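Long-range contacts in crustacyanin-C1 subunit (PDB 1I4U), which binds the carotenoid astaxanthin, the pigment behind the blue colour of the lobster carapace, as one of the lipocalin subunits of crustacyanin: residues G10-V15 with G127-F132; E49-N54 with S171-D176; G74-R79 with D176-L181. All blocks are in the same frame, centred on the assembly; numbering follows the deposited sequence.

Contact 1. Residues G10-V15 with G127-F132; sequences GKCASV and GYHSDF
Two hydrogen bonds join Gly10 to Gly127, just before strand 128-137, and to His129 on it. Gly10 N donates to Gly127 O at 2.9 Å, and Gly10 O accepts from His129 ND1 at 2.7 Å with an N-H...O angle of 162°. The acceptor lies in the imidazole plane, but the ring nitrogen stands above the Gly10 carbonyl plane, not on a lone pair. CG of His129 sits between the backbone N and the carbonyl carbon (chi1 62°), which points ND1 at Gly10 O and sets one ring face under Lys11 and Cys12.

Lys11 O lies 3.5 Å above that face of the His129 imidazole, toward the rim. Cys12 SG touches His129 CB at 3.7 Å and stands oblique to the ring. With an alanine at His129, Gly10 O would probably lose this donor and a gap would open under Lys11 O and the Cys12 backbone.

Outside the contact, Cys12 is disulfide-bonded to Cys121 on strand 115-123, and Cys12 N donates to Asp123. Strand 7-9 pairs with strand 128-137, and the loop that follows it is held to strands 128-137 and 115-123 of the antiparallel lipocalin barrel, an N-terminal segment tied to the barrel by a disulfide.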
loop_
_atom_site.group_PDB
_atom_site.type_symbol
_atom_site.label_atom_id
_atom_site.label_comp_id
_atom_site.label_asym_id
_atom_site.label_seq_id
_atom_site.Cartn_x
_atom_site.Cartn_y
_atom_site.Cartn_z
ATOM N N GLY A 10 -4.625 12.172 14.409
ATOM C CA GLY A 10 -5.475 12.896 13.511
ATOM C C GLY A 10 -5.425 12.327 12.102
ATOM O O GLY A 10 -4.824 11.299 11.854
ATOM N N LYS A 11 -6.086 12.996 11.190
ATOM C CA LYS A 11 -6.193 12.597 9.805
ATOM C C LYS A 11 -5.119 13.215 8.917
ATOM O O LYS A 11 -4.502 14.229 9.233
ATOM C CB LYS A 11 -7.577 12.953 9.256
ATOM C CG LYS A 11 -7.613 13.995 8.162
ATOM C CD LYS A 11 -7.543 15.431 8.671
ATOM C CE LYS A 11 -7.717 16.487 7.592
ATOM N NZ LYS A 11 -8.541 17.646 8.064
ATOM N N CYS A 12 -4.957 12.561 7.766
ATOM C CA CYS A 12 -4.083 13.144 6.742
ATOM C C CYS A 12 -4.536 14.548 6.373
ATOM O O CYS A 12 -5.726 14.874 6.242
ATOM C CB CYS A 12 -4.094 12.232 5.521
ATOM S SG CYS A 12 -3.231 10.625 5.673
ATOM N N ALA A 13 -3.577 15.443 6.182
ATOM C CA ALA A 13 -3.753 16.846 5.807
ATOM C C ALA A 13 -4.394 16.973 4.436
ATOM O O ALA A 13 -4.323 16.002 3.657
ATOM C CB ALA A 13 -2.413 17.585 5.803
ATOM N N SER A 14 -4.979 18.139 4.208
ATOM C CA SER A 14 -5.635 18.513 2.978
ATOM C C SER A 14 -4.767 18.385 1.734
ATOM O O SER A 14 -5.089 17.569 0.854
ATOM C CB SER A 14 -6.145 19.969 3.048
ATOM O OG SER A 14 -6.568 20.368 1.763
ATOM N N VAL A 15 -3.696 19.159 1.670
ATOM C CA VAL A 15 -2.879 19.086 0.470
ATOM C C VAL A 15 -3.685 19.259 -0.840
ATOM O O VAL A 15 -4.396 18.296 -1.208
ATOM C CB VAL A 15 -2.153 17.730 0.318
ATOM C CG1 VAL A 15 -1.570 17.691 -1.089
ATOM C CG2 VAL A 15 -1.102 17.537 1.390
ATOM N N GLY A 127 -7.915 6.749 14.224
ATOM C CA GLY A 127 -7.753 8.142 14.590
ATOM C C GLY A 127 -6.335 8.694 14.458
ATOM O O GLY A 127 -6.001 9.754 15.046
ATOM N N TYR A 128 -5.516 7.996 13.693
ATOM C CA TYR A 128 -4.153 8.357 13.396
ATOM C C TYR A 128 -3.917 8.230 11.910
ATOM O O TYR A 128 -4.729 7.636 11.205
ATOM C CB TYR A 128 -3.156 7.431 14.076
ATOM C CG TYR A 128 -2.987 7.600 15.572
ATOM C CD1 TYR A 128 -3.998 7.274 16.458
ATOM C CD2 TYR A 128 -1.800 8.090 16.108
ATOM C CE1 TYR A 128 -3.853 7.430 17.825
ATOM C CE2 TYR A 128 -1.658 8.237 17.469
ATOM C CZ TYR A 128 -2.663 7.910 18.326
ATOM O OH TYR A 128 -2.548 8.052 19.715
ATOM N N HIS A 129 -2.784 8.786 11.462
ATOM C CA HIS A 129 -2.301 8.596 10.097
ATOM C C HIS A 129 -0.813 8.337 10.132
ATOM O O HIS A 129 -0.177 8.593 11.148
ATOM C CB HIS A 129 -2.575 9.838 9.250
ATOM C CG HIS A 129 -1.900 11.094 9.701
ATOM N ND1 HIS A 129 -2.395 11.806 10.797
ATOM C CD2 HIS A 129 -0.827 11.817 9.271
ATOM C CE1 HIS A 129 -1.626 12.872 10.976
ATOM N NE2 HIS A 129 -0.648 12.917 10.057
ATOM N N SER A 130 -0.296 7.849 9.041
ATOM C CA SER A 130 1.121 7.766 8.859
ATOM C C SER A 130 1.455 8.530 7.588
ATOM O O SER A 130 0.832 8.376 6.563
ATOM C CB SER A 130 1.674 6.362 8.719
ATOM O OG SER A 130 1.852 5.730 9.997
ATOM N N ASP A 131 2.480 9.351 7.698
ATOM C CA ASP A 131 2.972 9.989 6.471
ATOM C C ASP A 131 4.484 9.828 6.358
ATOM O O ASP A 131 5.212 9.489 7.272
ATOM C CB ASP A 131 2.549 11.419 6.388
ATOM C CG ASP A 131 2.965 12.328 7.514
ATOM O OD1 ASP A 131 3.934 11.979 8.194
ATOM O OD2 ASP A 131 2.251 13.326 7.660
ATOM N N PHE A 132 4.866 9.981 5.105
ATOM C CA PHE A 132 6.189 9.638 4.607
ATOM C C PHE A 132 6.579 10.757 3.633
ATOM O O PHE A 132 5.884 10.959 2.646
ATOM C CB PHE A 132 6.237 8.247 3.922
ATOM C CG PHE A 132 5.756 7.187 4.911
ATOM C CD1 PHE A 132 6.570 6.768 5.934
ATOM C CD2 PHE A 132 4.485 6.691 4.855
ATOM C CE1 PHE A 132 6.087 5.871 6.890
ATOM C CE2 PHE A 132 3.973 5.782 5.775
ATOM C CZ PHE A 132 4.797 5.404 6.822
#

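Contact 2. Residues E49-N54 with S171-D176; sequences EKCVRN and SSCPYD
A covalent bond between the two chain segments, the disulfide from Cys51 SG to Cys173 SG, is made from a residue in the left-handed backbone region: Cys51 has phi 64°, at the corner where the chain turns into strand 52-58. Both sulfurs stand beside their own backbone N, anti to the carbonyl carbon, and the bridge has chi3 of -80°. Pro174 CD lies 4.3 Å from Cys51 SG.

Tyr175 packs next to the bridge. Cys173 CB lies 3.4 Å above the plane of the Tyr175 ring, offset toward the rim, and Cys51 O meets the ring edge in plane, 3.8 Å from Tyr175 CE1; the hydrogen bond to this oxygen comes from Gln178 NE2. On the strand, Arg53 sends an extended chain from CG to NE past the tyrosine, with CG anti to the backbone N. Arg53 CD comes to 4.2 Å from Tyr175 CD1, and the guanidinium and ring planes are 42° apart.

The polar ends look elsewhere: Arg53 NH1 forms a salt bridge with Glu55, while Tyr175 OH bonds to Gln169 and Gly170. Tyr36 of strand 33-41 meets the Tyr175 ring edge-to-face. Pro174, centre of an inverse gamma turn, holds the N-cap position of helix 175-178. Together these features fasten the C-terminal segment to the outside of the barrel through a disulfide, an arrangement familiar from many lipocalins.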
loop_
_atom_site.group_PDB
_atom_site.type_symbol
_atom_site.label_atom_id
_atom_site.label_comp_id
_atom_site.label_asym_id
_atom_site.label_seq_id
_atom_site.Cartn_x
_atom_site.Cartn_y
_atom_site.Cartn_z
ATOM N N GLU A 49 19.038 1.787 1.956
ATOM C CA GLU A 49 19.467 2.668 3.036
ATOM C C GLU A 49 20.313 3.845 2.555
ATOM O O GLU A 49 20.120 4.989 2.993
ATOM C CB GLU A 49 20.276 1.881 4.063
ATOM C CG GLU A 49 20.681 2.743 5.241
ATOM C CD GLU A 49 21.480 2.059 6.332
ATOM O OE1 GLU A 49 22.099 0.990 6.052
ATOM O OE2 GLU A 49 21.581 2.591 7.466
ATOM N N LYS A 50 21.303 3.546 1.728
ATOM C CA LYS A 50 22.297 4.509 1.342
ATOM C C LYS A 50 22.376 4.646 -0.178
ATOM O O LYS A 50 22.043 3.706 -0.935
ATOM C CB LYS A 50 23.688 4.134 1.861
ATOM C CG LYS A 50 23.790 3.923 3.343
ATOM C CD LYS A 50 25.184 3.450 3.712
ATOM C CE LYS A 50 25.347 3.326 5.212
ATOM N NZ LYS A 50 26.667 2.689 5.538
ATOM N N CYS A 51 22.820 5.795 -0.658
ATOM C CA CYS A 51 23.169 6.036 -2.062
ATOM C C CYS A 51 21.959 5.914 -2.962
ATOM O O CYS A 51 22.073 5.554 -4.125
ATOM C CB CYS A 51 24.291 5.083 -2.522
ATOM S SG CYS A 51 25.792 5.245 -1.523
ATOM N N VAL A 52 20.791 6.234 -2.419
ATOM C CA VAL A 52 19.505 5.991 -3.079
ATOM C C VAL A 52 19.378 6.833 -4.334
ATOM O O VAL A 52 19.372 8.075 -4.258
ATOM C CB VAL A 52 18.363 6.289 -2.114
ATOM C CG1 VAL A 52 17.039 6.070 -2.811
ATOM C CG2 VAL A 52 18.472 5.450 -0.826
ATOM N N ARG A 53 19.295 6.155 -5.464
ATOM C CA ARG A 53 19.333 6.722 -6.789
ATOM C C ARG A 53 18.116 6.183 -7.552
ATOM O O ARG A 53 18.011 4.990 -7.748
ATOM C CB ARG A 53 20.606 6.324 -7.501
ATOM C CG ARG A 53 20.815 6.837 -8.891
ATOM C CD ARG A 53 22.039 6.202 -9.550
ATOM N NE ARG A 53 22.404 6.732 -10.846
ATOM C CZ ARG A 53 21.878 6.404 -12.011
ATOM N NH1 ARG A 53 20.897 5.501 -12.045
ATOM N NH2 ARG A 53 22.334 6.980 -13.119
ATOM N N ASN A 54 17.233 7.079 -7.945
ATOM C CA ASN A 54 15.960 6.700 -8.581
ATOM C C ASN A 54 15.981 7.204 -10.022
ATOM O O ASN A 54 15.995 8.382 -10.276
ATOM C CB ASN A 54 14.781 7.258 -7.819
ATOM C CG ASN A 54 14.764 6.915 -6.355
ATOM O OD1 ASN A 54 14.779 5.732 -6.049
ATOM N ND2 ASN A 54 14.791 7.921 -5.466
ATOM N N SER A 171 30.523 10.880 -3.119
ATOM C CA SER A 171 31.644 10.226 -3.819
ATOM C C SER A 171 31.910 8.829 -3.273
ATOM O O SER A 171 32.554 8.019 -3.957
ATOM C CB SER A 171 32.840 11.173 -3.845
ATOM O OG SER A 171 33.285 11.342 -2.502
ATOM N N SER A 172 31.436 8.458 -2.086
ATOM C CA SER A 172 31.538 7.125 -1.549
ATOM C C SER A 172 30.543 6.132 -2.150
ATOM O O SER A 172 30.618 4.931 -1.889
ATOM C CB SER A 172 31.334 7.063 -0.029
ATOM O OG SER A 172 29.980 7.227 0.385
ATOM N N CYS A 173 29.600 6.613 -2.923
ATOM C CA CYS A 173 28.554 5.774 -3.510
ATOM C C CYS A 173 28.980 5.232 -4.864
ATOM O O CYS A 173 29.479 6.006 -5.695
ATOM C CB CYS A 173 27.290 6.592 -3.716
ATOM S SG CYS A 173 26.493 7.058 -2.172
ATOM N N PRO A 174 28.763 3.948 -5.113
ATOM C CA PRO A 174 29.145 3.336 -6.394
ATOM C C PRO A 174 28.063 3.526 -7.450
ATOM O O PRO A 174 27.510 2.561 -8.008
ATOM C CB PRO A 174 29.341 1.869 -6.034
ATOM C CG PRO A 174 28.261 1.648 -5.012
ATOM C CD PRO A 174 28.226 2.921 -4.206
ATOM N N TYR A 175 27.783 4.770 -7.797
ATOM C CA TYR A 175 26.673 5.064 -8.695
ATOM C C TYR A 175 26.833 4.417 -10.068
ATOM O O TYR A 175 25.848 3.970 -10.642
ATOM C CB TYR A 175 26.541 6.568 -8.815
ATOM C CG TYR A 175 26.152 7.359 -7.610
ATOM C CD1 TYR A 175 25.058 7.073 -6.803
ATOM C CD2 TYR A 175 26.851 8.491 -7.274
ATOM C CE1 TYR A 175 24.716 7.847 -5.702
ATOM C CE2 TYR A 175 26.532 9.294 -6.211
ATOM C CZ TYR A 175 25.463 8.959 -5.417
ATOM O OH TYR A 175 25.173 9.809 -4.378
ATOM N N ASP A 176 28.058 4.390 -10.590
ATOM C CA ASP A 176 28.249 3.834 -11.920
ATOM C C ASP A 176 27.999 2.342 -11.911
ATOM O O ASP A 176 27.661 1.787 -12.954
ATOM C CB ASP A 176 29.634 4.195 -12.443
ATOM C CG ASP A 176 29.752 5.556 -13.044
ATOM O OD1 ASP A 176 28.739 6.261 -13.183
ATOM O OD2 ASP A 176 30.931 5.918 -13.369
#

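Contact 3. Residues G74-R79 with D176-L181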
loop_
_atom_site.group_PDB
_atom_site.type_symbol
_atom_site.label_atom_id
_atom_site.label_comp_id
_atom_site.label_asym_id
_atom_site.label_seq_id
_atom_site.Cartn_x
_atom_site.Cartn_y
_atom_site.Cartn_z
ATOM N N GLY A 74 24.112 -4.073 3.683
ATOM C CA GLY A 74 25.335 -3.725 3.040
ATOM C C GLY A 74 25.515 -4.133 1.592
ATOM O O GLY A 74 26.562 -3.785 0.994
ATOM N N ASN A 75 24.567 -4.847 1.007
ATOM C CA ASN A 75 24.703 -5.253 -0.392
ATOM C C ASN A 75 24.076 -4.236 -1.311
ATOM O O ASN A 75 23.112 -3.575 -0.947
ATOM C CB ASN A 75 24.090 -6.635 -0.642
ATOM C CG ASN A 75 24.950 -7.627 0.154
ATOM O OD1 ASN A 75 26.153 -7.608 -0.019
ATOM N ND2 ASN A 75 24.270 -8.389 0.979
ATOM N N LEU A 76 24.611 -4.167 -2.527
ATOM C CA LEU A 76 23.928 -3.444 -3.600
ATOM C C LEU A 76 22.532 -4.031 -3.813
ATOM O O LEU A 76 22.351 -5.234 -3.746
ATOM C CB LEU A 76 24.687 -3.549 -4.908
ATOM C CG LEU A 76 26.016 -2.812 -4.996
ATOM C CD1 LEU A 76 26.953 -3.426 -6.025
ATOM C CD2 LEU A 76 25.742 -1.360 -5.348
ATOM N N LEU A 77 21.570 -3.170 -4.157
ATOM C CA LEU A 77 20.196 -3.535 -4.362
ATOM C C LEU A 77 19.572 -2.679 -5.441
ATOM O O LEU A 77 19.792 -1.479 -5.488
ATOM C CB LEU A 77 19.386 -3.381 -3.046
ATOM C CG LEU A 77 17.899 -3.712 -3.127
ATOM C CD1 LEU A 77 17.647 -5.181 -3.473
ATOM C CD2 LEU A 77 17.196 -3.407 -1.796
ATOM N N LYS A 78 18.830 -3.342 -6.312
ATOM C CA LYS A 78 17.994 -2.703 -7.306
ATOM C C LYS A 78 16.546 -3.109 -7.059
ATOM O O LYS A 78 16.309 -4.313 -6.890
ATOM C CB LYS A 78 18.346 -3.061 -8.746
ATOM C CG LYS A 78 17.479 -2.486 -9.852
ATOM C CD LYS A 78 18.004 -2.824 -11.226
ATOM C CE LYS A 78 17.126 -3.868 -11.852
ATOM N NZ LYS A 78 17.694 -4.366 -13.143
ATOM N N ARG A 79 15.683 -2.115 -7.076
ATOM C CA ARG A 79 14.257 -2.307 -6.967
ATOM C C ARG A 79 13.575 -1.726 -8.184
ATOM O O ARG A 79 13.840 -0.614 -8.562
ATOM C CB ARG A 79 13.707 -1.602 -5.736
ATOM C CG ARG A 79 14.335 -2.196 -4.496
ATOM C CD ARG A 79 13.709 -1.549 -3.294
ATOM N NE ARG A 79 12.352 -2.164 -3.161
ATOM C CZ ARG A 79 11.473 -1.526 -2.354
ATOM N NH1 ARG A 79 11.756 -0.404 -1.678
ATOM N NH2 ARG A 79 10.269 -2.036 -2.211
ATOM N N ASP A 176 28.058 4.390 -10.590
ATOM C CA ASP A 176 28.249 3.834 -11.920
ATOM C C ASP A 176 27.999 2.342 -11.911
ATOM O O ASP A 176 27.661 1.787 -12.954
ATOM C CB ASP A 176 29.634 4.195 -12.443
ATOM C CG ASP A 176 29.752 5.556 -13.044
ATOM O OD1 ASP A 176 28.739 6.261 -13.183
ATOM O OD2 ASP A 176 30.931 5.918 -13.369
ATOM N N THR A 177 28.221 1.663 -10.783
ATOM C CA THR A 177 27.866 0.270 -10.652
ATOM C C THR A 177 26.360 0.129 -10.499
ATOM O O THR A 177 25.719 -0.732 -11.118
ATOM C CB THR A 177 28.618 -0.351 -9.465
ATOM O OG1 THR A 177 30.028 -0.197 -9.665
ATOM C CG2 THR A 177 28.353 -1.830 -9.371
ATOM N N GLN A 178 25.775 0.957 -9.628
ATOM C CA GLN A 178 24.321 0.924 -9.432
ATOM C C GLN A 178 23.551 1.050 -10.719
ATOM O O GLN A 178 22.568 0.364 -10.924
ATOM C CB GLN A 178 23.914 2.083 -8.503
ATOM C CG GLN A 178 24.384 1.917 -7.087
ATOM C CD GLN A 178 24.200 3.121 -6.173
ATOM O OE1 GLN A 178 25.072 3.434 -5.359
ATOM N NE2 GLN A 178 23.046 3.764 -6.308
ATOM N N LYS A 179 24.005 1.914 -11.605
ATOM C CA LYS A 179 23.244 2.193 -12.826
ATOM C C LYS A 179 23.298 1.009 -13.770
ATOM O O LYS A 179 22.526 1.048 -14.739
ATOM C CB LYS A 179 23.710 3.516 -13.392
ATOM C CG LYS A 179 24.980 3.493 -14.171
ATOM C CD LYS A 179 25.453 4.913 -14.546
ATOM C CE LYS A 179 26.686 4.761 -15.474
ATOM N NZ LYS A 179 27.460 6.033 -15.624
ATOM N N THR A 180 24.108 -0.008 -13.530
ATOM C CA THR A 180 24.221 -1.197 -14.394
ATOM C C THR A 180 23.539 -2.402 -13.788
ATOM O O THR A 180 23.490 -3.499 -14.389
ATOM C CB THR A 180 25.686 -1.624 -14.627
ATOM O OG1 THR A 180 26.243 -2.053 -13.365
ATOM C CG2 THR A 180 26.549 -0.484 -15.088
ATOM N N LEU A 181 22.962 -2.294 -12.587
ATOM C CA LEU A 181 22.314 -3.434 -11.955
ATOM C C LEU A 181 21.044 -3.825 -12.708
ATOM O O LEU A 181 20.472 -2.962 -13.405
ATOM C CB LEU A 181 21.943 -3.122 -10.508
ATOM C CG LEU A 181 23.085 -2.729 -9.587
ATOM C CD1 LEU A 181 22.454 -2.281 -8.262
ATOM C CD2 LEU A 181 24.048 -3.886 -9.373
ATOM O OXT LEU A 181 20.623 -4.994 -12.610
#
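This is a surface contact, largely apolar with one salt bridge at its end, in which the C-terminal helix 175-178 and the turn after it lie against the beginning of strand 76-85. Leu76 supplies two branches to the helix. Leu76 CD1 meets Thr177 CG2 at 4.0 Å, the two side chains crossing at about a right angle, and Leu76 CD2 touches Gln178 CG at the same distance. Further on, Leu181 lies along the strand: Leu181 CD1 rests 3.9 Å from Leu77 O and also nears Leu76 CB, while Leu181 CB packs on Lys78 CB at 4.0 Å.

The strand belongs to the antiparallel lipocalin barrel, and its neighbour 63-68 also takes part, since Thr68 touches both Lys78 and Leu181. A type I beta turn from Gln178 to Leu181 brings the last residue back to the strand. Just before the turn, Thr177 O accepts from both Thr180 N and Thr180 OG1, the hydroxyl at 2.7 Å; within it Leu181 N bonds to Gln178 O.

The charged end of the chain is met by Lys78. Its chain leaves anti to the backbone N and bends at chi3 (107°), which curls Lys78 NZ round to the terminal carboxylate: 3.0 Å to Leu181 OXT in a salt bridge, with a weak hydrogen bond to Leu181 O at 3.1 Å. Glu66 offers the ammonium a second, long and weak ion pair. On the helix, Gln178 NE2 bonds to Thr68 OG1 as well as to Cys51.

Contacts 2 and 3 are neighbours, their centres 8 Å apart, and both use helix 175-178, with Asp176 common to the two. A probable hydrogen bond joins them, Gln178 NE2 to Cys51 O at 3.0 Å. Packing adds to it: Pro174 CG lies 3.9 Å from Leu76 CD2, and Arg53 CZ is 3.7 Å from Lys179 CB. Contact 1 lies on the other side of the chain's centre, with its centre 31 Å from that of contact 2 and 33 Å from that of contact 3; the nearest atoms are about 12 Å away in both cases. All three reach the same barrel sheet, so N-terminal and C-terminal segments are fixed to well-separated parts of it.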